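Local structure of succinylglutamate desuccinylase/aspartoacylase (Shewanella frigidimarina, 3LWU) at residues Asp207-Ser215 with Gly280-Arg288; Ile321-Glu329 with Cys361-Ser369. The protein is a putative zinc-dependent hydrolase of the succinylglutamate desuccinylase/aspartoacylase family, probably acting on ester bonds, and binds a zinc ion. All blocks are in the same frame, centred on the assembly; numbering follows the deposited sequence.

Interaction 1 (Asp207-Ser215 with Gly280-Arg288); sequences DIDAARFFS and GILAYLSHR
F213 and H287 form an offset stack, their ring centroids 4.0 Å apart and their planes 19° from parallel. F213 CZ lies over the centre of the imidazole, 3.3 Å from H287 ND1, while H287 CB adds a CH-pi contact to the same phenyl face. The imidazole gets there because CG of H287 is anti to its backbone N (chi1 168°). The other phenylalanine behaves differently: the F214 and Y284 rings are slid apart and barely overlap, so Y284 CB, 4.2 Å from the F214 ring centroid, supplies the facial contact. Among apolar contacts, A210 CB comes within 3.5 Å of Y284 CE1, and F213 CB sits at the edge of the tyrosine ring. In the fold, this packs the loop between strands 196-204 and 218-222 against the C-terminal turns of helix 271-287, within the catalytic domain; F259 of strand 257-263 meets both F214 and Y284 edge-to-face. No direct hydrogen bond crosses, and water takes that role. One water donates to D207 OD1 (2.8 Å) and also bonds Y284 OH, with D207 OD2 held by S257. R288 NH1 donates to Y284 OH at 2.9 Å, the hydroxyl lying in the guanidinium plane.

Interaction 2 (Ile321-Glu329 with Cys361-Ser369); sequences IEYCASVGE and CVPILHFAS
Y323 OH donates a 2.7 Å hydrogen bond to S369 O, approaching almost along the carbonyl axis (C=O...donor angle 168°), with the acceptor in the plane of the phenol ring. The same hydroxyl lies at the edge of the F367 ring, 3.5 Å from F367 CB. The tyrosine is sandwiched: I321 CG2 covers one face, and on the opposite face H366 forms an offset stack with centroids 3.8 Å apart and planes only 10° from parallel. H366 ND1 sits above the centre of the phenol, 3.3 Å from Y323 CD1, and Y323 CB makes a CH-pi contact with the imidazole. With its CG between backbone N and carbonyl carbon (chi1 71°), H366 holds its ring over the tyrosine. A bond from H366 ND1 to F367 O (2.8 Å) limits the rotation of that ring, although the donor stands above the carbonyl plane. Strand 319-323, from the four-stranded antiparallel sheet, is thereby joined to strand 362-366, which pairs with 196-204 and 377-382 and carries a classic beta bulge at I364 and L365 facing K380. Further along, a type II turn from S326 to E329 presents its backbone to the bulged strand. G328 N donates a nearly straight bond to P363 O at 2.8 Å, and V327 CA makes a CA-H...O contact with that oxygen. Apolar contacts accompany these bonds: A325 CB meets P363 CG at 4.0 Å, while V327 CG1 lies against L365 CA. Beyond the stack, S369 OG bonds E267 of the second subunit.

Following the chain from its N terminus, 207-215 comes first, between strands 196-204 and 218-222. Interaction 1 brings the end of helix 271-287 back to it, closing a loop of 64 intervening residues that includes helix 230-247 and strand 257-263. The chain then enters the four-stranded antiparallel sheet, where interaction 2 closes a shorter loop of 31 residues between 321-329 and 361-369, without helix. The two loops are in series, neither nested nor crossed, and their nearest atoms remain about 11 Å apart. Strand 196-204 connects their surroundings: it leads into 207-215 and pairs antiparallel with 362-366, so the strand that feeds the first contact also borders the second.

Interaction 1 (Asp207-Ser215 with Gly280-Arg288)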
ATOM      1  N   ASP A 207      21.543 -26.807  20.293  1.00 23.40           N
ATOM      2  CA  ASP A 207      22.467 -26.854  19.160  1.00 23.62           C
ATOM      3  C   ASP A 207      23.413 -25.668  19.146  1.00 23.29           C
ATOM      4  O   ASP A 207      23.935 -25.295  18.114  1.00 22.70           O
ATOM      5  CB  ASP A 207      21.670 -26.891  17.862  1.00 23.42           C
ATOM      6  CG  ASP A 207      22.252 -27.860  16.838  1.00 27.16           C
ATOM      7  OD1 ASP A 207      23.408 -28.379  17.009  1.00 29.36           O
ATOM      8  OD2 ASP A 207      21.531 -28.127  15.854  1.00 31.63           O
ATOM      9  N   ILE A 208      23.669 -25.104  20.318  1.00 23.30           N
ATOM     10  CA  ILE A 208      24.491 -23.916  20.424  1.00 23.45           C
ATOM     11  C   ILE A 208      25.894 -24.175  19.872  1.00 23.39           C
ATOM     12  O   ILE A 208      26.510 -23.288  19.290  1.00 23.22           O
ATOM     13  CB  ILE A 208      24.511 -23.388  21.895  1.00 23.82           C
ATOM     14  CG1 ILE A 208      25.080 -21.967  21.942  1.00 25.80           C
ATOM     15  CG2 ILE A 208      25.272 -24.347  22.839  1.00 23.00           C
ATOM     16  CD1 ILE A 208      24.355 -20.944  20.948  1.00 21.39           C
ATOM     17  N   ASP A 209      26.356 -25.413  20.016  1.00 23.79           N
ATOM     18  CA  ASP A 209      27.624 -25.908  19.445  0.50 23.98           C
ATOM     19  C   ASP A 209      27.786 -25.557  17.968  1.00 23.61           C
ATOM     20  O   ASP A 209      28.885 -25.256  17.468  1.00 24.15           O
ATOM     21  CB  ASP A 209      27.660 -27.443  19.582  0.50 24.10           C
ATOM     22  CG  ASP A 209      28.885 -28.073  18.946  0.50 24.64           C
ATOM     23  OD1 ASP A 209      29.941 -28.064  19.613  0.50 25.82           O
ATOM     24  OD2 ASP A 209      28.796 -28.587  17.802  0.50 24.43           O
ATOM     25  N   ALA A 210      26.689 -25.658  17.240  1.00 22.53           N
ATOM     26  CA  ALA A 210      26.737 -25.381  15.816  1.00 21.38           C
ATOM     27  C   ALA A 210      27.052 -23.907  15.482  1.00 21.01           C
ATOM     28  O   ALA A 210      27.538 -23.618  14.377  1.00 20.61           O
ATOM     29  CB  ALA A 210      25.426 -25.789  15.168  1.00 21.51           C
ATOM     30  N   ALA A 211      26.748 -22.979  16.394  1.00 19.79           N
ATOM     31  CA  ALA A 211      26.875 -21.558  16.091  1.00 19.22           C
ATOM     32  C   ALA A 211      28.299 -21.172  15.705  1.00 19.32           C
ATOM     33  O   ALA A 211      28.485 -20.302  14.863  1.00 18.60           O
ATOM     34  CB  ALA A 211      26.366 -20.670  17.248  1.00 18.28           C
ATOM     35  N   ARG A 212      29.299 -21.842  16.255  1.00 19.44           N
ATOM     36  CA  ARG A 212      30.683 -21.457  15.964  1.00 21.31           C
ATOM     37  C   ARG A 212      31.175 -21.757  14.518  1.00 21.04           C
ATOM     38  O   ARG A 212      32.295 -21.337  14.124  1.00 22.10           O
ATOM     39  CB  ARG A 212      31.651 -22.048  17.026  1.00 22.67           C
ATOM     40  CG  ARG A 212      31.757 -23.542  17.061  1.00 25.34           C
ATOM     41  CD  ARG A 212      32.860 -24.025  18.007  1.00 32.11           C
ATOM     42  NE  ARG A 212      33.163 -25.440  17.756  1.00 36.46           N
ATOM     43  CZ  ARG A 212      32.382 -26.454  18.138  1.00 40.39           C
ATOM     44  NH1 ARG A 212      31.264 -26.218  18.823  1.00 42.44           N
ATOM     45  NH2 ARG A 212      32.711 -27.717  17.846  1.00 41.10           N
ATOM     46  N   PHE A 213      30.364 -22.467  13.729  1.00 19.56           N
ATOM     47  CA  PHE A 213      30.765 -22.842  12.370  1.00 18.31           C
ATOM     48  C   PHE A 213      30.336 -21.829  11.334  1.00 18.32           C
ATOM     49  O   PHE A 213      31.012 -21.660  10.315  1.00 17.89           O
ATOM     50  CB  PHE A 213      30.247 -24.231  12.029  1.00 18.47           C
ATOM     51  CG  PHE A 213      30.898 -25.317  12.841  1.00 18.70           C
ATOM     52  CD1 PHE A 213      32.121 -25.836  12.458  1.00 19.48           C
ATOM     53  CD2 PHE A 213      30.322 -25.758  14.021  1.00 19.18           C
ATOM     54  CE1 PHE A 213      32.754 -26.801  13.206  1.00 19.27           C
ATOM     55  CE2 PHE A 213      30.942 -26.735  14.776  1.00 19.56           C
ATOM     56  CZ  PHE A 213      32.166 -27.254  14.365  1.00 20.40           C
ATOM     57  N   PHE A 214      29.226 -21.147  11.600  1.00 17.29           N
ATOM     58  CA  PHE A 214      28.766 -20.111  10.721  1.00 17.60           C
ATOM     59  C   PHE A 214      29.637 -18.889  10.903  1.00 18.12           C
ATOM     60  O   PHE A 214      30.384 -18.804  11.886  1.00 17.64           O
ATOM     61  CB  PHE A 214      27.296 -19.796  10.980  1.00 17.77           C
ATOM     62  CG  PHE A 214      26.385 -20.962  10.748  1.00 17.26           C
ATOM     63  CD1 PHE A 214      26.035 -21.329   9.478  1.00 18.10           C
ATOM     64  CD2 PHE A 214      25.897 -21.709  11.812  1.00 20.74           C
ATOM     65  CE1 PHE A 214      25.182 -22.416   9.249  1.00 17.87           C
ATOM     66  CE2 PHE A 214      25.051 -22.796  11.585  1.00 20.34           C
ATOM     67  CZ  PHE A 214      24.688 -23.130  10.312  1.00 18.01           C
ATOM     68  N   SER A 215      29.588 -17.970   9.934  1.00 17.87           N
ATOM     69  CA  SER A 215      30.429 -16.759   9.975  1.00 17.60           C
ATOM     70  C   SER A 215      29.570 -15.615  10.500  1.00 18.13           C
ATOM     71  O   SER A 215      29.334 -14.629   9.819  1.00 17.74           O
ATOM     72  CB  SER A 215      30.973 -16.450   8.586  1.00 17.80           C
ATOM     73  OG  SER A 215      31.786 -17.507   8.102  1.00 18.03           O
ATOM     74  N   GLY A 280      30.844 -19.843   5.445  1.00 16.35           N
ATOM     75  CA  GLY A 280      30.471 -20.241   6.814  1.00 16.10           C
ATOM     76  C   GLY A 280      29.470 -21.385   6.834  1.00 16.31           C
ATOM     77  O   GLY A 280      29.617 -22.335   7.617  1.00 17.52           O
ATOM     78  N   ILE A 281      28.466 -21.311   5.962  1.00 15.57           N
ATOM     79  CA  ILE A 281      27.557 -22.420   5.761  1.00 15.67           C
ATOM     80  C   ILE A 281      28.315 -23.704   5.397  1.00 15.67           C
ATOM     81  O   ILE A 281      28.026 -24.753   5.936  1.00 13.86           O
ATOM     82  CB  ILE A 281      26.440 -22.124   4.705  1.00 15.45           C
ATOM     83  CG1 ILE A 281      25.482 -21.037   5.231  1.00 15.51           C
ATOM     84  CG2 ILE A 281      25.672 -23.419   4.372  1.00 15.30           C
ATOM     85  CD1 ILE A 281      24.392 -20.526   4.184  1.00 12.31           C
ATOM     86  N   LEU A 282      29.268 -23.603   4.475  1.00 16.07           N
ATOM     87  CA  LEU A 282      30.073 -24.772   4.096  1.00 16.77           C
ATOM     88  C   LEU A 282      30.898 -25.314   5.249  1.00 15.88           C
ATOM     89  O   LEU A 282      31.116 -26.516   5.350  1.00 14.64           O
ATOM     90  CB  LEU A 282      30.980 -24.447   2.915  1.00 17.14           C
ATOM     91  CG  LEU A 282      30.263 -24.470   1.563  1.00 20.64           C
ATOM     92  CD1 LEU A 282      31.143 -23.812   0.492  1.00 25.22           C
ATOM     93  CD2 LEU A 282      29.939 -25.917   1.135  1.00 23.88           C
ATOM     94  N   ALA A 283      31.364 -24.425   6.114  1.00 15.89           N
ATOM     95  CA  ALA A 283      32.061 -24.853   7.312  1.00 16.18           C
ATOM     96  C   ALA A 283      31.127 -25.747   8.105  1.00 16.27           C
ATOM     97  O   ALA A 283      31.528 -26.825   8.514  1.00 16.21           O
ATOM     98  CB  ALA A 283      32.533 -23.660   8.144  1.00 16.10           C
ATOM     99  N   TYR A 284      29.877 -25.338   8.302  1.00 16.16           N
ATOM    100  CA  TYR A 284      28.951 -26.197   9.065  1.00 15.57           C
ATOM    101  C   TYR A 284      28.621 -27.531   8.366  1.00 15.29           C
ATOM    102  O   TYR A 284      28.604 -28.601   9.019  1.00 14.67           O
ATOM    103  CB  TYR A 284      27.656 -25.451   9.437  1.00 15.55           C
ATOM    104  CG  TYR A 284      26.707 -26.310  10.224  1.00 16.92           C
ATOM    105  CD1 TYR A 284      27.011 -26.713  11.524  1.00 17.97           C
ATOM    106  CD2 TYR A 284      25.531 -26.752   9.670  1.00 18.33           C
ATOM    107  CE1 TYR A 284      26.150 -27.508  12.239  1.00 19.49           C
ATOM    108  CE2 TYR A 284      24.663 -27.540  10.375  1.00 20.39           C
ATOM    109  CZ  TYR A 284      24.965 -27.923  11.654  1.00 21.15           C
ATOM    110  OH  TYR A 284      24.095 -28.746  12.348  1.00 22.41           O
ATOM    111  N   LEU A 285      28.351 -27.478   7.056  1.00 14.73           N
ATOM    112  CA  LEU A 285      28.048 -28.687   6.282  1.00 14.88           C
ATOM    113  C   LEU A 285      29.246 -29.625   6.294  1.00 15.02           C
ATOM    114  O   LEU A 285      29.105 -30.848   6.384  1.00 16.36           O
ATOM    115  CB  LEU A 285      27.670 -28.343   4.825  1.00 15.51           C
ATOM    116  CG  LEU A 285      26.399 -27.512   4.633  1.00 16.27           C
ATOM    117  CD1 LEU A 285      26.018 -27.405   3.148  1.00 14.79           C
ATOM    118  CD2 LEU A 285      25.252 -28.036   5.486  1.00 15.88           C
ATOM    119  N   SER A 286      30.441 -29.066   6.228  1.00 14.81           N
ATOM    120  CA  SER A 286      31.643 -29.889   6.366  1.00 15.27           C
ATOM    121  C   SER A 286      31.640 -30.614   7.697  1.00 14.83           C
ATOM    122  O   SER A 286      31.736 -31.835   7.752  1.00 15.41           O
ATOM    123  CB  SER A 286      32.907 -29.033   6.263  1.00 14.97           C
ATOM    124  OG  SER A 286      34.070 -29.840   6.378  1.00 15.85           O
ATOM    125  N   HIS A 287      31.558 -29.857   8.779  1.00 15.32           N
ATOM    126  CA  HIS A 287      31.563 -30.443  10.136  1.00 16.23           C
ATOM    127  C   HIS A 287      30.515 -31.549  10.295  1.00 15.79           C
ATOM    128  O   HIS A 287      30.722 -32.511  11.016  1.00 15.70           O
ATOM    129  CB  HIS A 287      31.293 -29.329  11.154  1.00 17.25           C
ATOM    130  CG  HIS A 287      30.983 -29.814  12.537  1.00 17.81           C
ATOM    131  ND1 HIS A 287      31.933 -30.392  13.355  1.00 19.68           N
ATOM    132  CD2 HIS A 287      29.840 -29.755  13.262  1.00 19.79           C
ATOM    133  CE1 HIS A 287      31.376 -30.705  14.514  1.00 20.68           C
ATOM    134  NE2 HIS A 287      30.108 -30.323  14.485  1.00 22.16           N
ATOM    135  N   ARG A 288      29.378 -31.394   9.632  1.00 15.80           N
ATOM    136  CA  ARG A 288      28.317 -32.394   9.692  1.00 16.35           C
ATOM    137  C   ARG A 288      28.486 -33.537   8.700  1.00 17.31           C
ATOM    138  O   ARG A 288      27.649 -34.443   8.681  1.00 18.80           O
ATOM    139  CB  ARG A 288      26.934 -31.758   9.495  1.00 16.24           C
ATOM    140  CG  ARG A 288      26.490 -30.792  10.630  1.00 16.99           C
ATOM    141  CD  ARG A 288      26.402 -31.485  12.006  1.00 16.39           C
ATOM    142  NE  ARG A 288      25.595 -32.698  11.938  1.00 17.70           N
ATOM    143  CZ  ARG A 288      24.262 -32.733  12.015  1.00 20.38           C
ATOM    144  NH1 ARG A 288      23.549 -31.619  12.162  1.00 21.25           N
ATOM    145  NH2 ARG A 288      23.628 -33.892  11.933  1.00 19.87           N
TER
HETATM  146  O   HOH W   1      24.692 -29.334  14.697  1.00 31.02           O
HETATM  147  O   HOH W   2      27.368 -29.343  15.774  1.00 30.62           O

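Interaction 2 (Ile321-Glu329 with Cys361-Ser369)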
ATOM      1  N   ILE A 321      14.416  10.677  12.784  1.00 13.44           N
ATOM      2  CA  ILE A 321      15.401   9.925  13.483  1.00 12.90           C
ATOM      3  C   ILE A 321      16.763   9.831  12.796  1.00 13.78           C
ATOM      4  O   ILE A 321      16.869   9.432  11.623  1.00 13.88           O
ATOM      5  CB  ILE A 321      14.914   8.490  13.704  1.00 12.91           C
ATOM      6  CG1 ILE A 321      13.568   8.503  14.427  1.00 12.87           C
ATOM      7  CG2 ILE A 321      15.959   7.691  14.562  1.00 10.17           C
ATOM      8  CD1 ILE A 321      13.665   9.066  15.836  1.00 12.19           C
ATOM      9  N   GLU A 322      17.788  10.195  13.572  1.00 13.69           N
ATOM     10  CA  GLU A 322      19.160   9.879  13.220  0.50 14.63           C
ATOM     11  C   GLU A 322      19.648   8.697  14.064  1.00 14.71           C
ATOM     12  O   GLU A 322      19.594   8.709  15.294  1.00 14.06           O
ATOM     13  CB  GLU A 322      20.108  11.084  13.366  0.50 15.22           C
ATOM     14  CG  GLU A 322      21.518  10.771  12.815  0.50 16.63           C
ATOM     15  CD  GLU A 322      22.378  12.000  12.554  0.50 18.25           C
ATOM     16  OE1 GLU A 322      21.855  13.130  12.518  0.50 18.77           O
ATOM     17  OE2 GLU A 322      23.594  11.821  12.387  0.50 20.59           O
ATOM     18  N   TYR A 323      20.083   7.648  13.367  1.00 15.49           N
ATOM     19  CA  TYR A 323      20.501   6.397  13.986  1.00 16.78           C
ATOM     20  C   TYR A 323      21.979   6.521  14.307  1.00 17.55           C
ATOM     21  O   TYR A 323      22.787   6.394  13.426  1.00 19.46           O
ATOM     22  CB  TYR A 323      20.195   5.193  13.060  1.00 16.10           C
ATOM     23  CG  TYR A 323      18.694   5.032  12.853  1.00 16.15           C
ATOM     24  CD1 TYR A 323      17.909   4.399  13.792  1.00 14.10           C
ATOM     25  CD2 TYR A 323      18.064   5.566  11.734  1.00 13.48           C
ATOM     26  CE1 TYR A 323      16.540   4.288  13.632  1.00 12.71           C
ATOM     27  CE2 TYR A 323      16.717   5.474  11.575  1.00 13.02           C
ATOM     28  CZ  TYR A 323      15.952   4.840  12.523  1.00 11.78           C
ATOM     29  OH  TYR A 323      14.584   4.777  12.363  1.00 13.18           O
ATOM     30  N   CYS A 324      22.322   6.841  15.548  1.00 17.70           N
ATOM     31  CA  CYS A 324      23.711   7.054  15.933  1.00 19.32           C
ATOM     32  C   CYS A 324      24.448   5.765  16.194  1.00 18.29           C
ATOM     33  O   CYS A 324      25.618   5.665  15.912  1.00 17.88           O
ATOM     34  CB  CYS A 324      23.798   7.897  17.212  1.00 20.16           C
ATOM     35  SG  CYS A 324      23.009   9.436  17.024  1.00 27.63           S
ATOM     36  N   ALA A 325      23.797   4.781  16.792  1.00 17.88           N
ATOM     37  CA  ALA A 325      24.527   3.574  17.200  1.00 17.88           C
ATOM     38  C   ALA A 325      24.652   2.665  16.009  1.00 18.12           C
ATOM     39  O   ALA A 325      23.643   2.284  15.399  1.00 18.52           O
ATOM     40  CB  ALA A 325      23.810   2.848  18.323  1.00 17.52           C
ATOM     41  N   SER A 326      25.878   2.263  15.713  1.00 18.54           N
ATOM     42  CA  SER A 326      26.151   1.288  14.646  1.00 19.01           C
ATOM     43  C   SER A 326      25.689  -0.120  14.992  1.00 18.63           C
ATOM     44  O   SER A 326      25.956  -0.633  16.078  1.00 17.45           O
ATOM     45  CB  SER A 326      27.666   1.213  14.392  1.00 19.93           C
ATOM     46  OG  SER A 326      28.158   2.448  13.916  1.00 20.34           O
ATOM     47  N   VAL A 327      25.057  -0.785  14.042  1.00 18.55           N
ATOM     48  CA  VAL A 327      24.655  -2.173  14.256  1.00 18.50           C
ATOM     49  C   VAL A 327      25.887  -3.069  14.365  1.00 18.78           C
ATOM     50  O   VAL A 327      26.876  -2.837  13.684  1.00 18.64           O
ATOM     51  CB  VAL A 327      23.705  -2.647  13.142  1.00 18.64           C
ATOM     52  CG1 VAL A 327      22.401  -1.879  13.259  1.00 18.03           C
ATOM     53  CG2 VAL A 327      24.360  -2.527  11.670  1.00 16.78           C
ATOM     54  N   GLY A 328      25.842  -4.058  15.251  1.00 19.17           N
ATOM     55  CA  GLY A 328      26.941  -4.967  15.409  1.00 19.53           C
ATOM     56  C   GLY A 328      28.095  -4.510  16.298  1.00 20.76           C
ATOM     57  O   GLY A 328      29.062  -5.255  16.432  1.00 22.21           O
ATOM     58  N   GLU A 329      28.012  -3.323  16.910  1.00 20.69           N
ATOM     59  CA  GLU A 329      29.078  -2.763  17.782  0.50 21.06           C
ATOM     60  C   GLU A 329      28.533  -2.570  19.196  1.00 20.56           C
ATOM     61  O   GLU A 329      27.403  -2.106  19.342  1.00 20.64           O
ATOM     62  CB  GLU A 329      29.503  -1.363  17.296  0.50 21.34           C
ATOM     63  CG  GLU A 329      30.789  -1.280  16.465  0.50 23.44           C
ATOM     64  CD  GLU A 329      31.088   0.147  15.993  0.50 26.49           C
ATOM     65  OE1 GLU A 329      30.990   1.099  16.814  0.50 27.46           O
ATOM     66  OE2 GLU A 329      31.411   0.309  14.788  0.50 28.59           O
ATOM     67  N   CYS A 361      24.566  -2.601  25.766  1.00 16.63           N
ATOM     68  CA  CYS A 361      23.924  -3.492  24.817  1.00 15.66           C
ATOM     69  C   CYS A 361      24.756  -3.623  23.578  1.00 15.17           C
ATOM     70  O   CYS A 361      25.734  -2.909  23.423  1.00 13.75           O
ATOM     71  CB  CYS A 361      22.527  -2.979  24.487  1.00 15.81           C
ATOM     72  SG  CYS A 361      22.436  -1.501  23.453  1.00 15.42           S
ATOM     73  N   VAL A 362      24.373  -4.562  22.710  1.00 16.15           N
ATOM     74  CA  VAL A 362      24.844  -4.601  21.323  1.00 16.27           C
ATOM     75  C   VAL A 362      23.632  -4.389  20.430  1.00 16.82           C
ATOM     76  O   VAL A 362      22.796  -5.289  20.286  1.00 17.72           O
ATOM     77  CB  VAL A 362      25.566  -5.944  21.011  1.00 16.86           C
ATOM     78  CG1 VAL A 362      25.981  -6.032  19.563  1.00 16.44           C
ATOM     79  CG2 VAL A 362      26.787  -6.137  21.945  1.00 14.84           C
ATOM     80  N   PRO A 363      23.504  -3.191  19.824  1.00 16.27           N
ATOM     81  CA  PRO A 363      22.424  -3.005  18.905  1.00 16.48           C
ATOM     82  C   PRO A 363      22.580  -3.903  17.676  1.00 16.53           C
ATOM     83  O   PRO A 363      23.686  -3.973  17.090  1.00 16.84           O
ATOM     84  CB  PRO A 363      22.536  -1.514  18.514  1.00 16.49           C
ATOM     85  CG  PRO A 363      23.307  -0.894  19.580  1.00 16.54           C
ATOM     86  CD  PRO A 363      24.275  -1.954  19.986  1.00 16.82           C
ATOM     87  N   ILE A 364      21.495  -4.594  17.292  1.00 15.71           N
ATOM     88  CA  ILE A 364      21.578  -5.567  16.191  1.00 15.42           C
ATOM     89  C   ILE A 364      21.016  -5.027  14.890  1.00 15.17           C
ATOM     90  O   ILE A 364      21.599  -5.243  13.836  1.00 16.24           O
ATOM     91  CB  ILE A 364      20.906  -6.906  16.571  1.00 15.01           C
ATOM     92  CG1 ILE A 364      21.741  -7.596  17.638  1.00 15.67           C
ATOM     93  CG2 ILE A 364      20.733  -7.829  15.356  1.00 13.67           C
ATOM     94  CD1 ILE A 364      23.220  -7.837  17.185  1.00 14.91           C
ATOM     95  N   LEU A 365      19.871  -4.351  14.971  1.00 14.75           N
ATOM     96  CA  LEU A 365      19.191  -3.834  13.802  1.00 14.40           C
ATOM     97  C   LEU A 365      18.395  -2.605  14.180  1.00 14.18           C
ATOM     98  O   LEU A 365      18.031  -2.397  15.355  1.00 13.21           O
ATOM     99  CB  LEU A 365      18.271  -4.909  13.163  1.00 13.72           C
ATOM    100  CG  LEU A 365      17.193  -5.534  14.034  1.00 16.39           C
ATOM    101  CD1 LEU A 365      15.849  -4.752  13.952  1.00 14.95           C
ATOM    102  CD2 LEU A 365      16.949  -7.026  13.682  1.00 13.90           C
ATOM    103  N   HIS A 366      18.136  -1.779  13.177  1.00 13.67           N
ATOM    104  CA  HIS A 366      17.221  -0.665  13.355  1.00 13.24           C
ATOM    105  C   HIS A 366      16.247  -0.496  12.199  1.00 13.98           C
ATOM    106  O   HIS A 366      16.413  -1.067  11.130  1.00 14.80           O
ATOM    107  CB  HIS A 366      17.970   0.654  13.680  1.00 12.66           C
ATOM    108  CG  HIS A 366      18.747   1.255  12.551  1.00 10.62           C
ATOM    109  ND1 HIS A 366      18.158   1.959  11.515  1.00 14.49           N
ATOM    110  CD2 HIS A 366      20.088   1.334  12.343  1.00 14.44           C
ATOM    111  CE1 HIS A 366      19.104   2.416  10.703  1.00 13.62           C
ATOM    112  NE2 HIS A 366      20.286   2.044  11.176  1.00 13.44           N
ATOM    113  N   PHE A 367      15.249   0.342  12.439  1.00 14.25           N
ATOM    114  CA  PHE A 367      14.181   0.647  11.502  1.00 14.59           C
ATOM    115  C   PHE A 367      14.722   1.284  10.225  1.00 15.42           C
ATOM    116  O   PHE A 367      15.660   2.094  10.261  1.00 15.95           O
ATOM    117  CB  PHE A 367      13.223   1.596  12.236  1.00 14.91           C
ATOM    118  CG  PHE A 367      11.908   1.810  11.559  1.00 16.32           C
ATOM    119  CD1 PHE A 367      11.024   0.762  11.376  1.00 18.01           C
ATOM    120  CD2 PHE A 367      11.523   3.064  11.186  1.00 14.26           C
ATOM    121  CE1 PHE A 367       9.804   0.973  10.759  1.00 18.16           C
ATOM    122  CE2 PHE A 367      10.303   3.265  10.595  1.00 17.89           C
ATOM    123  CZ  PHE A 367       9.442   2.213  10.390  1.00 17.20           C
ATOM    124  N   ALA A 368      14.142   0.904   9.092  1.00 16.53           N
ATOM    125  CA  ALA A 368      14.640   1.296   7.766  1.00 16.70           C
ATOM    126  C   ALA A 368      14.218   2.687   7.328  1.00 17.22           C
ATOM    127  O   ALA A 368      14.632   3.140   6.296  1.00 17.71           O
ATOM    128  CB  ALA A 368      14.146   0.296   6.697  1.00 17.38           C
ATOM    129  N   SER A 369      13.350   3.353   8.061  1.00 17.57           N
ATOM    130  CA  SER A 369      12.927   4.709   7.673  1.00 17.38           C
ATOM    131  C   SER A 369      13.371   5.692   8.766  1.00 16.90           C
ATOM    132  O   SER A 369      13.617   5.294   9.900  1.00 16.10           O
ATOM    133  CB  SER A 369      11.413   4.729   7.507  1.00 17.26           C
ATOM    134  OG  SER A 369      10.887   6.032   7.362  1.00 19.30           O
TER